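Long-range contacts in glycerophosphoryl diester phosphodiesterase (Agrobacterium tumefaciens str. C58, PDB 3KS6), which belongs to the glycerophosphoryl diester phosphodiesterase family, which has a TIM-barrel fold, and holds a magnesium ion between acidic side chains: residues Val187-Ala192 with Thr219-Leu224; Trp210-Pro215 with Lys227-Asp232. One frame throughout, in Å; residues are numbered along the deposited sequence.

The two contacts are neighbours in the TIM barrel, with centres about 8 Å apart. Their segments alternate along the chain: 187-192, 210-215, 219-224, 227-232. Interaction 1 joins the end of strand 184-188 and the turn after it to outer helix 215-224. Interaction 2 joins the loop between strand 206-210 and that helix to strand 228-231. Backbone bonds link the two contacts directly: Ile189 N lies 2.8 Å from Trp210 O, and Val187 O lies 3.0 Å from Trp210 N, both probable hydrogen bonds. Together they join three strands that follow one another in the barrel wall to the helix that covers them. The side chain of Ile189 lies about 14 Å from the magnesium ion.

Interaction 1 (Val187-Ala192 with Thr219-Leu224); sequences VHIDTA and TKALDL
Lys220 is extended along its whole side chain, with CG anti to the backbone N (chi1 171°), and carries NZ from helix 215-224 to the turn that follows strand 184-188. Ile189 likewise sets CG1 anti to its N (chi1 -172°), and the bend at chi2 puts CD1 on Ala221. The two side chains run alongside each other but point opposite ways. At the end of the lysine, NZ donates to two backbone carbonyls, Ile189 O at 2.9 Å and Ala192 O at 2.9 Å. In both, NZ stands just over 20° out of the carbonyl plane. Ile189 O also accepts from Ala192 N, which arrives from the opposite face of that plane to Lys220 NZ. The ammonium is thus held against a 3-10 turn, 189-191, and the residue after it. A water completes a third bond, 3.0 Å from Lys220 NZ, and donates to Asp190 OD1 at 2.6 Å. The Asp190 carboxylate does not itself touch the ammonium; its OD1 also bonds Gln217 of the same helix. Among apolar contacts, Ile189 CD1 meets Ala221 CB at 4.0 Å. Ala192 CB touches Leu224 CD1 at 4.1 Å, one helical turn beyond Lys220. Ile189 and Ala192 also touch Cys209 of strand 206-210. The contact belongs to the outer layer of a TIM barrel, where a helix packs over the strands and meets the turn at the carboxyl end of one of them.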
ATOM      1  N   VAL A 187       1.913   5.894  -9.534  1.00 17.64           N
ATOM      2  CA  VAL A 187       1.277   7.204  -9.626  1.00 17.92           C
ATOM      3  C   VAL A 187      -0.233   7.088  -9.387  1.00 19.13           C
ATOM      4  O   VAL A 187      -0.860   6.019  -9.652  1.00 17.47           O
ATOM      5  CB  VAL A 187       1.567   7.906 -11.026  1.00 18.97           C
ATOM      6  CG1 VAL A 187       3.086   7.913 -11.339  1.00 14.52           C
ATOM      7  CG2 VAL A 187       0.799   7.248 -12.194  1.00 15.87           C
ATOM      8  N   HIS A 188      -0.849   8.194  -8.921  1.00 16.20           N
ATOM      9  CA  HIS A 188      -2.311   8.286  -8.825  1.00 17.20           C
ATOM     10  C   HIS A 188      -2.903   7.984 -10.202  1.00 16.09           C
ATOM     11  O   HIS A 188      -2.448   8.523 -11.202  1.00 17.84           O
ATOM     12  CB  HIS A 188      -2.723   9.688  -8.410  1.00 16.71           C
ATOM     13  CG  HIS A 188      -4.149   9.819  -7.962  1.00 17.40           C
ATOM     14  ND1 HIS A 188      -5.234   9.606  -8.794  1.00 20.51           N
ATOM     15  CD2 HIS A 188      -4.663  10.145  -6.758  1.00 20.80           C
ATOM     16  CE1 HIS A 188      -6.352   9.780  -8.107  1.00 21.00           C
ATOM     17  NE2 HIS A 188      -6.035  10.114  -6.873  1.00 22.15           N
ATOM     18  N   ILE A 189      -3.935   7.145 -10.248  1.00 17.53           N
ATOM     19  CA  ILE A 189      -4.554   6.744 -11.517  1.00 17.34           C
ATOM     20  C   ILE A 189      -4.970   7.942 -12.363  1.00 18.09           C
ATOM     21  O   ILE A 189      -4.867   7.916 -13.582  1.00 20.36           O
ATOM     22  CB  ILE A 189      -5.793   5.788 -11.248  1.00 16.85           C
ATOM     23  CG1 ILE A 189      -6.359   5.193 -12.547  1.00 22.11           C
ATOM     24  CG2 ILE A 189      -6.875   6.485 -10.430  1.00 16.55           C
ATOM     25  CD1 ILE A 189      -5.351   4.529 -13.415  1.00 16.57           C
ATOM     26  N   ASP A 190      -5.451   9.003 -11.723  1.00 17.47           N
ATOM     27  CA  ASP A 190      -5.902  10.194 -12.463  1.00 18.99           C
ATOM     28  C   ASP A 190      -4.758  10.964 -13.128  1.00 21.99           C
ATOM     29  O   ASP A 190      -5.037  11.805 -13.961  1.00 23.32           O
ATOM     30  CB  ASP A 190      -6.735  11.144 -11.582  1.00 18.41           C
ATOM     31  CG  ASP A 190      -8.082  10.554 -11.144  1.00 22.06           C
ATOM     32  OD1 ASP A 190      -8.574   9.582 -11.770  1.00 24.06           O
ATOM     33  OD2 ASP A 190      -8.624  11.100 -10.165  1.00 25.65           O
ATOM     34  N   THR A 191      -3.500  10.689 -12.750  1.00 19.25           N
ATOM     35  CA  THR A 191      -2.328  11.258 -13.395  1.00 19.85           C
ATOM     36  C   THR A 191      -1.652  10.344 -14.433  1.00 19.68           C
ATOM     37  O   THR A 191      -0.692  10.728 -15.097  1.00 20.01           O
ATOM     38  CB  THR A 191      -1.293  11.737 -12.359  1.00 17.28           C
ATOM     39  OG1 THR A 191      -0.670  10.613 -11.712  1.00 20.36           O
ATOM     40  CG2 THR A 191      -1.953  12.676 -11.331  1.00 20.20           C
ATOM     41  N   ALA A 192      -2.163   9.137 -14.603  1.00 21.16           N
ATOM     42  CA  ALA A 192      -1.613   8.185 -15.526  1.00 18.54           C
ATOM     43  C   ALA A 192      -2.230   8.383 -16.894  1.00 21.12           C
ATOM     44  O   ALA A 192      -3.394   8.770 -17.005  1.00 22.80           O
ATOM     45  CB  ALA A 192      -1.915   6.735 -15.039  1.00 18.55           C
ATOM     46  N   THR A 219     -11.099   0.529 -14.884  1.00 23.30           N
ATOM     47  CA  THR A 219     -11.058   0.165 -16.309  1.00 24.35           C
ATOM     48  C   THR A 219      -9.903   0.878 -17.028  1.00 22.39           C
ATOM     49  O   THR A 219      -9.251   0.316 -17.903  1.00 25.37           O
ATOM     50  CB  THR A 219     -12.424   0.485 -16.988  1.00 24.03           C
ATOM     51  OG1 THR A 219     -13.439  -0.349 -16.424  1.00 26.29           O
ATOM     52  CG2 THR A 219     -12.315   0.281 -18.487  1.00 27.35           C
ATOM     53  N   LYS A 220      -9.598   2.116 -16.620  1.00 23.94           N
ATOM     54  CA  LYS A 220      -8.476   2.821 -17.220  1.00 22.12           C
ATOM     55  C   LYS A 220      -7.172   2.066 -16.924  1.00 21.49           C
ATOM     56  O   LYS A 220      -6.339   1.869 -17.808  1.00 23.94           O
ATOM     57  CB  LYS A 220      -8.403   4.241 -16.688  1.00 22.24           C
ATOM     58  CG  LYS A 220      -7.179   5.013 -17.071  1.00 24.36           C
ATOM     59  CD  LYS A 220      -7.253   6.392 -16.426  1.00 28.13           C
ATOM     60  CE  LYS A 220      -6.021   7.190 -16.721  1.00 23.44           C
ATOM     61  NZ  LYS A 220      -6.137   8.555 -16.109  1.00 21.25           N
ATOM     62  N   ALA A 221      -6.999   1.662 -15.674  1.00 21.58           N
ATOM     63  CA  ALA A 221      -5.824   0.886 -15.231  1.00 19.53           C
ATOM     64  C   ALA A 221      -5.674  -0.421 -16.044  1.00 20.04           C
ATOM     65  O   ALA A 221      -4.581  -0.763 -16.540  1.00 20.37           O
ATOM     66  CB  ALA A 221      -5.945   0.598 -13.683  1.00 17.70           C
ATOM     67  N   LEU A 222      -6.789  -1.143 -16.202  1.00 20.16           N
ATOM     68  CA  LEU A 222      -6.808  -2.379 -16.993  1.00 21.73           C
ATOM     69  C   LEU A 222      -6.529  -2.131 -18.471  1.00 17.96           C
ATOM     70  O   LEU A 222      -5.733  -2.846 -19.059  1.00 23.10           O
ATOM     71  CB  LEU A 222      -8.118  -3.150 -16.782  1.00 20.13           C
ATOM     72  CG  LEU A 222      -8.440  -3.653 -15.367  1.00 24.64           C
ATOM     73  CD1 LEU A 222      -9.939  -4.062 -15.223  1.00 19.97           C
ATOM     74  CD2 LEU A 222      -7.482  -4.834 -14.957  1.00 25.55           C
ATOM     75  N   ASP A 223      -7.149  -1.102 -19.046  1.00 24.11           N
ATOM     76  CA  ASP A 223      -6.915  -0.684 -20.435  1.00 23.32           C
ATOM     77  C   ASP A 223      -5.491  -0.266 -20.663  1.00 24.20           C
ATOM     78  O   ASP A 223      -4.926  -0.578 -21.685  1.00 25.32           O
ATOM     79  CB  ASP A 223      -7.825   0.493 -20.846  1.00 22.74           C
ATOM     80  CG  ASP A 223      -9.271   0.070 -21.102  1.00 31.16           C
ATOM     81  OD1 ASP A 223      -9.535  -1.154 -21.172  1.00 28.90           O
ATOM     82  OD2 ASP A 223     -10.120   0.979 -21.213  1.00 30.12           O
ATOM     83  N   LEU A 224      -4.908   0.477 -19.726  1.00 23.99           N
ATOM     84  CA  LEU A 224      -3.490   0.857 -19.857  1.00 23.79           C
ATOM     85  C   LEU A 224      -2.511  -0.317 -19.740  1.00 24.94           C
ATOM     86  O   LEU A 224      -1.409  -0.262 -20.309  1.00 27.26           O
ATOM     87  CB  LEU A 224      -3.133   1.952 -18.845  1.00 22.20           C
ATOM     88  CG  LEU A 224      -3.637   3.351 -19.150  1.00 25.51           C
ATOM     89  CD1 LEU A 224      -3.242   4.283 -18.018  1.00 27.27           C
ATOM     90  CD2 LEU A 224      -3.076   3.844 -20.485  1.00 24.73           C
TER
HETATM   91  O   HOH W   1      -8.407   8.654 -14.200  1.00 31.68           O

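Interaction 2 (Trp210-Pro215 with Lys227-Asp232); sequences WAAHTP and KVFTTD
The carboxylate of Asp232 lies flat on the imidazole of His213, while the backbone of the same aspartate bonds that ring. The two planes are only 4° apart, and Asp232 OD2 sits over the ring centre, 3.3 Å above the plane. On the opposite face lies the carbonyl carbon of Ala211. Asp232 N donates to His213 ND1 at 2.9 Å, tilted out of the ring plane. The bond to ND1 and the groups on both faces probably fix the rotation of the imidazole. Asp232 OD1 is hydrogen-bonded to His8 ND1 and Thr12 OG1, which probably help to hold the carboxylate over the ring. Just before His213, an inverse gamma turn is centred on Ala212. Ala212 N donates to Thr230 O at 3.2 Å, nearly in line with the C=O bond. Ala212 O accepts from Thr231 OG1 at 2.7 Å, a hydroxyl set anti to the backbone N (chi1 -178°). In this TIM barrel the loop after strand 206-210 is therefore held along strand 228-231, which pairs in parallel with strand 4-8. Val228 and Cys209 continue the link through a backbone bond. Thr230 OG1 comes within 3.1 Å of Trp210 CB and is also hydrogen-bonded to an unknown ligand. The Trp210 indole extends off from strand 228-231, and its NE1 bonds Gly186 O. On the apolar side, Ala212 CB approaches the Phe229 ring obliquely, 3.8 Å from CD1. That ring also packs on Ile218, Ala221 and Leu222 of helix 215-224.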
ATOM      1  N   TRP A 210      -2.263   3.865  -8.158  1.00 17.60           N
ATOM      2  CA  TRP A 210      -2.986   3.819  -6.895  1.00 16.57           C
ATOM      3  C   TRP A 210      -4.187   4.776  -6.970  1.00 19.49           C
ATOM      4  O   TRP A 210      -4.339   5.559  -7.928  1.00 19.27           O
ATOM      5  CB  TRP A 210      -2.080   4.104  -5.676  1.00 18.46           C
ATOM      6  CG  TRP A 210      -1.166   5.274  -5.819  1.00 16.49           C
ATOM      7  CD1 TRP A 210       0.042   5.276  -6.381  1.00 17.58           C
ATOM      8  CD2 TRP A 210      -1.410   6.619  -5.362  1.00 17.82           C
ATOM      9  NE1 TRP A 210       0.591   6.547  -6.336  1.00 17.39           N
ATOM     10  CE2 TRP A 210      -0.283   7.380  -5.695  1.00 18.26           C
ATOM     11  CE3 TRP A 210      -2.465   7.244  -4.682  1.00 18.83           C
ATOM     12  CZ2 TRP A 210      -0.201   8.739  -5.421  1.00 14.94           C
ATOM     13  CZ3 TRP A 210      -2.374   8.576  -4.394  1.00 19.18           C
ATOM     14  CH2 TRP A 210      -1.251   9.317  -4.759  1.00 19.70           C
ATOM     15  N   ALA A 211      -5.080   4.605  -6.024  1.00 18.57           N
ATOM     16  CA  ALA A 211      -6.328   5.377  -5.888  1.00 21.58           C
ATOM     17  C   ALA A 211      -7.371   5.067  -6.958  1.00 17.94           C
ATOM     18  O   ALA A 211      -8.171   5.931  -7.296  1.00 20.06           O
ATOM     19  CB  ALA A 211      -6.069   6.924  -5.779  1.00 19.64           C
ATOM     20  N   ALA A 212      -7.364   3.829  -7.473  1.00 20.96           N
ATOM     21  CA  ALA A 212      -8.300   3.400  -8.530  1.00 19.21           C
ATOM     22  C   ALA A 212      -9.539   2.822  -7.868  1.00 23.65           C
ATOM     23  O   ALA A 212      -9.673   1.616  -7.731  1.00 19.54           O
ATOM     24  CB  ALA A 212      -7.669   2.395  -9.409  1.00 20.18           C
ATOM     25  N   HIS A 213     -10.438   3.698  -7.450  1.00 23.15           N
ATOM     26  CA  HIS A 213     -11.594   3.302  -6.631  1.00 25.83           C
ATOM     27  C   HIS A 213     -12.936   3.190  -7.367  1.00 26.27           C
ATOM     28  O   HIS A 213     -13.840   2.504  -6.874  1.00 28.07           O
ATOM     29  CB  HIS A 213     -11.737   4.278  -5.471  1.00 25.38           C
ATOM     30  CG  HIS A 213     -10.488   4.449  -4.672  1.00 22.51           C
ATOM     31  ND1 HIS A 213      -9.661   3.400  -4.324  1.00 20.52           N
ATOM     32  CD2 HIS A 213      -9.922   5.556  -4.155  1.00 20.00           C
ATOM     33  CE1 HIS A 213      -8.652   3.855  -3.603  1.00 28.81           C
ATOM     34  NE2 HIS A 213      -8.781   5.167  -3.493  1.00 24.07           N
ATOM     35  N   THR A 214     -13.045   3.783  -8.556  1.00 27.16           N
ATOM     36  CA  THR A 214     -14.277   3.748  -9.370  1.00 25.49           C
ATOM     37  C   THR A 214     -14.152   2.866 -10.616  1.00 29.13           C
ATOM     38  O   THR A 214     -13.042   2.567 -11.064  1.00 27.05           O
ATOM     39  CB  THR A 214     -14.622   5.184  -9.873  1.00 26.99           C
ATOM     40  OG1 THR A 214     -13.681   5.564 -10.881  1.00 25.26           O
ATOM     41  CG2 THR A 214     -14.585   6.217  -8.721  1.00 23.45           C
ATOM     42  N   PRO A 215     -15.291   2.462 -11.216  1.00 27.23           N
ATOM     43  CA  PRO A 215     -15.214   1.661 -12.405  1.00 27.08           C
ATOM     44  C   PRO A 215     -14.409   2.259 -13.512  1.00 25.55           C
ATOM     45  O   PRO A 215     -13.683   1.522 -14.181  1.00 29.19           O
ATOM     46  CB  PRO A 215     -16.694   1.535 -12.847  1.00 28.98           C
ATOM     47  CG  PRO A 215     -17.449   1.665 -11.607  1.00 29.57           C
ATOM     48  CD  PRO A 215     -16.685   2.644 -10.775  1.00 28.85           C
ATOM     49  N   LYS A 227       1.162  -2.403 -14.266  1.00 19.33           N
ATOM     50  CA  LYS A 227       1.638  -3.552 -13.524  1.00 18.61           C
ATOM     51  C   LYS A 227       0.693  -3.947 -12.415  1.00 20.14           C
ATOM     52  O   LYS A 227       0.429  -5.138 -12.197  1.00 18.82           O
ATOM     53  CB  LYS A 227       3.041  -3.273 -12.932  1.00 19.34           C
ATOM     54  CG  LYS A 227       3.610  -4.443 -12.183  1.00 16.98           C
ATOM     55  CD  LYS A 227       5.034  -4.147 -11.640  1.00 21.47           C
ATOM     56  CE  LYS A 227       5.566  -5.321 -10.804  1.00 24.53           C
ATOM     57  NZ  LYS A 227       6.980  -5.061 -10.460  1.00 19.25           N
ATOM     58  N   VAL A 228       0.215  -2.951 -11.664  1.00 18.42           N
ATOM     59  CA  VAL A 228      -0.579  -3.194 -10.481  1.00 16.95           C
ATOM     60  C   VAL A 228      -1.302  -1.897 -10.180  1.00 18.88           C
ATOM     61  O   VAL A 228      -0.814  -0.813 -10.592  1.00 17.77           O
ATOM     62  CB  VAL A 228       0.312  -3.555  -9.281  1.00 15.34           C
ATOM     63  CG1 VAL A 228       1.343  -2.434  -8.992  1.00 14.70           C
ATOM     64  CG2 VAL A 228      -0.536  -3.891  -8.005  1.00 16.28           C
ATOM     65  N   PHE A 229      -2.449  -2.020  -9.509  1.00 17.01           N
ATOM     66  CA  PHE A 229      -3.133  -0.855  -8.920  1.00 14.45           C
ATOM     67  C   PHE A 229      -3.713  -1.207  -7.589  1.00 17.41           C
ATOM     68  O   PHE A 229      -4.107  -2.359  -7.363  1.00 17.60           O
ATOM     69  CB  PHE A 229      -4.204  -0.257  -9.842  1.00 18.19           C
ATOM     70  CG  PHE A 229      -5.351  -1.190 -10.170  1.00 17.53           C
ATOM     71  CD1 PHE A 229      -6.478  -1.181  -9.395  1.00 16.80           C
ATOM     72  CD2 PHE A 229      -5.318  -2.005 -11.302  1.00 19.58           C
ATOM     73  CE1 PHE A 229      -7.570  -2.069  -9.658  1.00 15.26           C
ATOM     74  CE2 PHE A 229      -6.405  -2.855 -11.620  1.00 19.75           C
ATOM     75  CZ  PHE A 229      -7.526  -2.877 -10.799  1.00 16.14           C
ATOM     76  N   THR A 230      -3.715  -0.240  -6.665  1.00 15.37           N
ATOM     77  CA  THR A 230      -4.449  -0.380  -5.413  1.00 18.16           C
ATOM     78  C   THR A 230      -5.870   0.171  -5.588  1.00 17.75           C
ATOM     79  O   THR A 230      -6.118   1.101  -6.355  1.00 19.02           O
ATOM     80  CB  THR A 230      -3.799   0.315  -4.256  1.00 19.51           C
ATOM     81  OG1 THR A 230      -3.692   1.721  -4.540  1.00 20.29           O
ATOM     82  CG2 THR A 230      -2.395  -0.347  -3.940  1.00 16.99           C
ATOM     83  N   THR A 231      -6.816  -0.463  -4.895  1.00 16.29           N
ATOM     84  CA  THR A 231      -8.241  -0.098  -4.978  1.00 15.35           C
ATOM     85  C   THR A 231      -8.975  -0.297  -3.675  1.00 14.51           C
ATOM     86  O   THR A 231      -8.786  -1.282  -2.961  1.00 15.87           O
ATOM     87  CB  THR A 231      -8.998  -0.907  -6.096  1.00 17.14           C
ATOM     88  OG1 THR A 231     -10.395  -0.516  -6.196  1.00 18.55           O
ATOM     89  CG2 THR A 231      -8.884  -2.426  -5.857  1.00 18.45           C
ATOM     90  N   ASP A 232      -9.849   0.651  -3.378  1.00 16.31           N
ATOM     91  CA  ASP A 232     -10.765   0.552  -2.244  1.00 16.16           C
ATOM     92  C   ASP A 232     -11.977  -0.323  -2.541  1.00 16.90           C
ATOM     93  O   ASP A 232     -12.792  -0.537  -1.635  1.00 17.94           O
ATOM     94  CB  ASP A 232     -11.283   1.943  -1.823  1.00 17.97           C
ATOM     95  CG  ASP A 232     -10.293   2.712  -0.996  1.00 23.95           C
ATOM     96  OD1 ASP A 232      -9.328   2.107  -0.478  1.00 20.14           O
ATOM     97  OD2 ASP A 232     -10.526   3.938  -0.844  1.00 19.61           O
TER